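Local coordinates for protein nonribosomal peptide synthase (Streptomyces sp. MJ635-86F5, PDB 5JJP) that adenylates an aliphatic beta-amino acid, probably at the expense of ATP, as a member of the AMP-binding enzyme family, at residues Asp221-Thr226 against Ala269-His275. Numbering follows the deposited sequence.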
ATOM      1  N   ASP A 221     -13.036  -8.495   9.640  1.00 18.15           N
ATOM      2  CA  ASP A 221     -12.221  -7.438  10.194  1.00 16.18           C
ATOM      3  C   ASP A 221     -12.670  -6.071   9.761  1.00 14.26           C
ATOM      4  O   ASP A 221     -13.224  -5.915   8.709  1.00 14.03           O
ATOM      5  CB  ASP A 221     -10.780  -7.636   9.842  1.00 16.94           C
ATOM      6  CG  ASP A 221     -10.157  -8.698  10.654  1.00 16.47           C
ATOM      7  OD1 ASP A 221     -10.034  -8.472  11.887  1.00 17.31           O
ATOM      8  OD2 ASP A 221      -9.740  -9.703  10.051  1.00 15.53           O
ATOM      9  N   ARG A 222     -12.429  -5.097  10.599  1.00 15.43           N
ATOM     10  CA  ARG A 222     -12.582  -3.694  10.231  1.00 16.96           C
ATOM     11  C   ARG A 222     -11.236  -3.065  10.488  1.00 15.77           C
ATOM     12  O   ARG A 222     -10.758  -3.068  11.610  1.00 17.59           O
ATOM     13  CB  ARG A 222     -13.657  -3.050  11.074  1.00 19.10           C
ATOM     14  CG  ARG A 222     -14.999  -3.728  10.900  1.00 24.02           C
ATOM     15  CD  ARG A 222     -16.069  -3.070  11.731  1.00 28.77           C
ATOM     16  NE  ARG A 222     -17.234  -2.803  10.895  1.00 34.08           N
ATOM     17  CZ  ARG A 222     -18.015  -1.727  10.979  1.00 37.89           C
ATOM     18  NH1 ARG A 222     -17.746  -0.717  11.810  1.00 39.93           N
ATOM     19  NH2 ARG A 222     -19.040  -1.623  10.150  1.00 43.67           N
ATOM     20  N   VAL A 223     -10.615  -2.524   9.460  1.00 15.16           N
ATOM     21  CA  VAL A 223      -9.189  -2.162   9.527  1.00 12.97           C
ATOM     22  C   VAL A 223      -9.017  -0.675   9.546  1.00 12.25           C
ATOM     23  O   VAL A 223      -9.459   0.021   8.627  1.00 11.75           O
ATOM     24  CB  VAL A 223      -8.453  -2.716   8.342  1.00 13.48           C
ATOM     25  CG1 VAL A 223      -6.955  -2.371   8.408  1.00 12.59           C
ATOM     26  CG2 VAL A 223      -8.666  -4.233   8.292  1.00 15.02           C
ATOM     27  N   ALA A 224      -8.416  -0.169  10.623  1.00 12.29           N
ATOM     28  CA  ALA A 224      -8.074   1.210  10.713  1.00 12.88           C
ATOM     29  C   ALA A 224      -6.745   1.393   9.972  1.00 14.27           C
ATOM     30  O   ALA A 224      -5.728   0.885  10.411  1.00 17.39           O
ATOM     31  CB  ALA A 224      -7.915   1.619  12.147  1.00 13.32           C
ATOM     32  N   VAL A 225      -6.754   2.170   8.897  1.00 14.51           N
ATOM     33  CA  VAL A 225      -5.525   2.571   8.161  1.00 14.94           C
ATOM     34  C   VAL A 225      -5.106   3.988   8.619  1.00 14.07           C
ATOM     35  O   VAL A 225      -5.756   4.971   8.358  1.00 15.63           O
ATOM     36  CB  VAL A 225      -5.817   2.541   6.664  1.00 14.50           C
ATOM     37  CG1 VAL A 225      -4.573   2.942   5.840  1.00 14.81           C
ATOM     38  CG2 VAL A 225      -6.317   1.167   6.240  1.00 13.96           C
ATOM     39  N   THR A 226      -4.050   4.089   9.390  1.00 14.07           N
ATOM     40  CA  THR A 226      -3.666   5.351   9.937  1.00 14.46           C
ATOM     41  C   THR A 226      -2.767   6.174   9.008  1.00 14.93           C
ATOM     42  O   THR A 226      -2.657   7.366   9.166  1.00 15.44           O
ATOM     43  CB  THR A 226      -2.925   5.151  11.255  1.00 14.10           C
ATOM     44  OG1 THR A 226      -1.782   4.351  11.031  1.00 13.49           O
ATOM     45  CG2 THR A 226      -3.859   4.468  12.288  1.00 14.75           C
ATOM     46  N   ALA A 269     -15.866   3.088  15.478  1.00 20.25           N
ATOM     47  CA  ALA A 269     -15.889   2.279  14.242  1.00 19.42           C
ATOM     48  C   ALA A 269     -15.635   0.771  14.487  1.00 18.13           C
ATOM     49  O   ALA A 269     -15.520   0.013  13.543  1.00 16.54           O
ATOM     50  CB  ALA A 269     -14.868   2.818  13.254  1.00 21.20           C
ATOM     51  N   ALA A 270     -15.553   0.364  15.753  1.00 18.23           N
ATOM     52  CA  ALA A 270     -15.475  -1.036  16.124  1.00 17.77           C
ATOM     53  C   ALA A 270     -14.314  -1.671  15.353  1.00 18.27           C
ATOM     54  O   ALA A 270     -14.445  -2.734  14.750  1.00 15.77           O
ATOM     55  CB  ALA A 270     -16.794  -1.751  15.827  1.00 18.54           C
ATOM     56  N   ILE A 271     -13.155  -1.038  15.477  1.00 17.61           N
ATOM     57  CA  ILE A 271     -11.955  -1.491  14.770  1.00 18.07           C
ATOM     58  C   ILE A 271     -11.362  -2.793  15.346  1.00 16.94           C
ATOM     59  O   ILE A 271     -11.097  -2.881  16.559  1.00 17.81           O
ATOM     60  CB  ILE A 271     -10.891  -0.382  14.814  1.00 18.32           C
ATOM     61  CG1 ILE A 271     -11.421   0.871  14.126  1.00 18.45           C
ATOM     62  CG2 ILE A 271      -9.587  -0.851  14.182  1.00 19.87           C
ATOM     63  CD1 ILE A 271     -11.743   0.690  12.645  1.00 18.49           C
ATOM     64  N   THR A 272     -11.178  -3.807  14.492  1.00 15.84           N
ATOM     65  CA  THR A 272     -10.533  -5.063  14.910  1.00 14.71           C
ATOM     66  C   THR A 272      -9.047  -5.101  14.615  1.00 14.86           C
ATOM     67  O   THR A 272      -8.315  -5.837  15.258  1.00 14.88           O
ATOM     68  CB  THR A 272     -11.160  -6.280  14.252  1.00 14.58           C
ATOM     69  OG1 THR A 272     -11.006  -6.203  12.833  1.00 14.17           O
ATOM     70  CG2 THR A 272     -12.675  -6.355  14.602  1.00 14.45           C
ATOM     71  N   GLN A 273      -8.581  -4.305  13.659  1.00 15.39           N
ATOM     72  CA  GLN A 273      -7.155  -4.342  13.321  1.00 16.42           C
ATOM     73  C   GLN A 273      -6.645  -2.954  13.024  1.00 15.27           C
ATOM     74  O   GLN A 273      -7.313  -2.175  12.349  1.00 13.45           O
ATOM     75  CB  GLN A 273      -6.934  -5.258  12.130  1.00 17.82           C
ATOM     76  CG  GLN A 273      -5.464  -5.422  11.739  1.00 19.43           C
ATOM     77  CD  GLN A 273      -5.276  -6.451  10.654  1.00 19.55           C
ATOM     78  OE1 GLN A 273      -5.150  -6.107   9.496  1.00 20.42           O
ATOM     79  NE2 GLN A 273      -5.337  -7.725  11.022  1.00 20.39           N
ATOM     80  N   VAL A 274      -5.512  -2.613  13.612  1.00 15.51           N
ATOM     81  CA  VAL A 274      -4.935  -1.323  13.388  1.00 16.16           C
ATOM     82  C   VAL A 274      -3.633  -1.474  12.598  1.00 17.19           C
ATOM     83  O   VAL A 274      -2.797  -2.313  12.918  1.00 17.17           O
ATOM     84  CB  VAL A 274      -4.644  -0.573  14.659  1.00 15.35           C
ATOM     85  CG1 VAL A 274      -3.833   0.683  14.330  1.00 17.18           C
ATOM     86  CG2 VAL A 274      -5.914  -0.167  15.342  1.00 14.47           C
ATOM     87  N   HIS A 275      -3.518  -0.694  11.533  1.00 15.78           N
ATOM     88  CA  HIS A 275      -2.293  -0.568  10.754  1.00 16.58           C
ATOM     89  C   HIS A 275      -1.672   0.784  11.054  1.00 16.64           C
ATOM     90  O   HIS A 275      -2.366   1.803  11.039  1.00 15.87           O
ATOM     91  CB  HIS A 275      -2.590  -0.576   9.239  1.00 15.89           C
ATOM     92  CG  HIS A 275      -3.078  -1.882   8.715  1.00 16.51           C
ATOM     93  ND1 HIS A 275      -3.257  -2.116   7.372  1.00 17.50           N
ATOM     94  CD2 HIS A 275      -3.420  -3.023   9.345  1.00 17.11           C
ATOM     95  CE1 HIS A 275      -3.664  -3.350   7.191  1.00 18.57           C
ATOM     96  NE2 HIS A 275      -3.811  -3.914   8.382  1.00 18.99           N
TER
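Val223, Ala224 and Val225 pair in parallel with Gln273, Val274 and His275, joining neighbouring strands 222-225 and 273-276 in a mixed sheet of the five-layered alpha-beta-alpha-beta-alpha sandwich. Ala224 lies at the centre of the ladder: its N donates to Gln273 O at 2.9 Å, and its O accepts from His275 N, nearly straight at 171°. At the incoming end, Arg222 O takes both Thr272 N and Gln273 N. Side-chain hydroxyls finish both ends. Thr272 OG1, held between its own backbone N and carbonyl carbon (chi1 62°), accepts from Arg222 N and donates to Asp221 OD1 at 2.6 Å, on the anti lone pair; Thr226 OG1 and Thr226 N both bind His275 O. From the start of strand 222-225, Arg222 NH1 reaches Ala269 O (2.9 Å) at the Schellman motif that ends helix 259-268, with the oxygen in the guanidinium plane. Apolar contacts differ by face. Ala224 CB meets Ile271 CG2 at 3.6 Å, and both side chains also touch Leu266 of that helix. On the other face, Val223 CG1 sits 3.5 Å from the centroid of the His275 ring, a CH-pi contact. The same ring is held at its edge, where His275 NE2 donates to Gln273 OE1 at 2.8 Å.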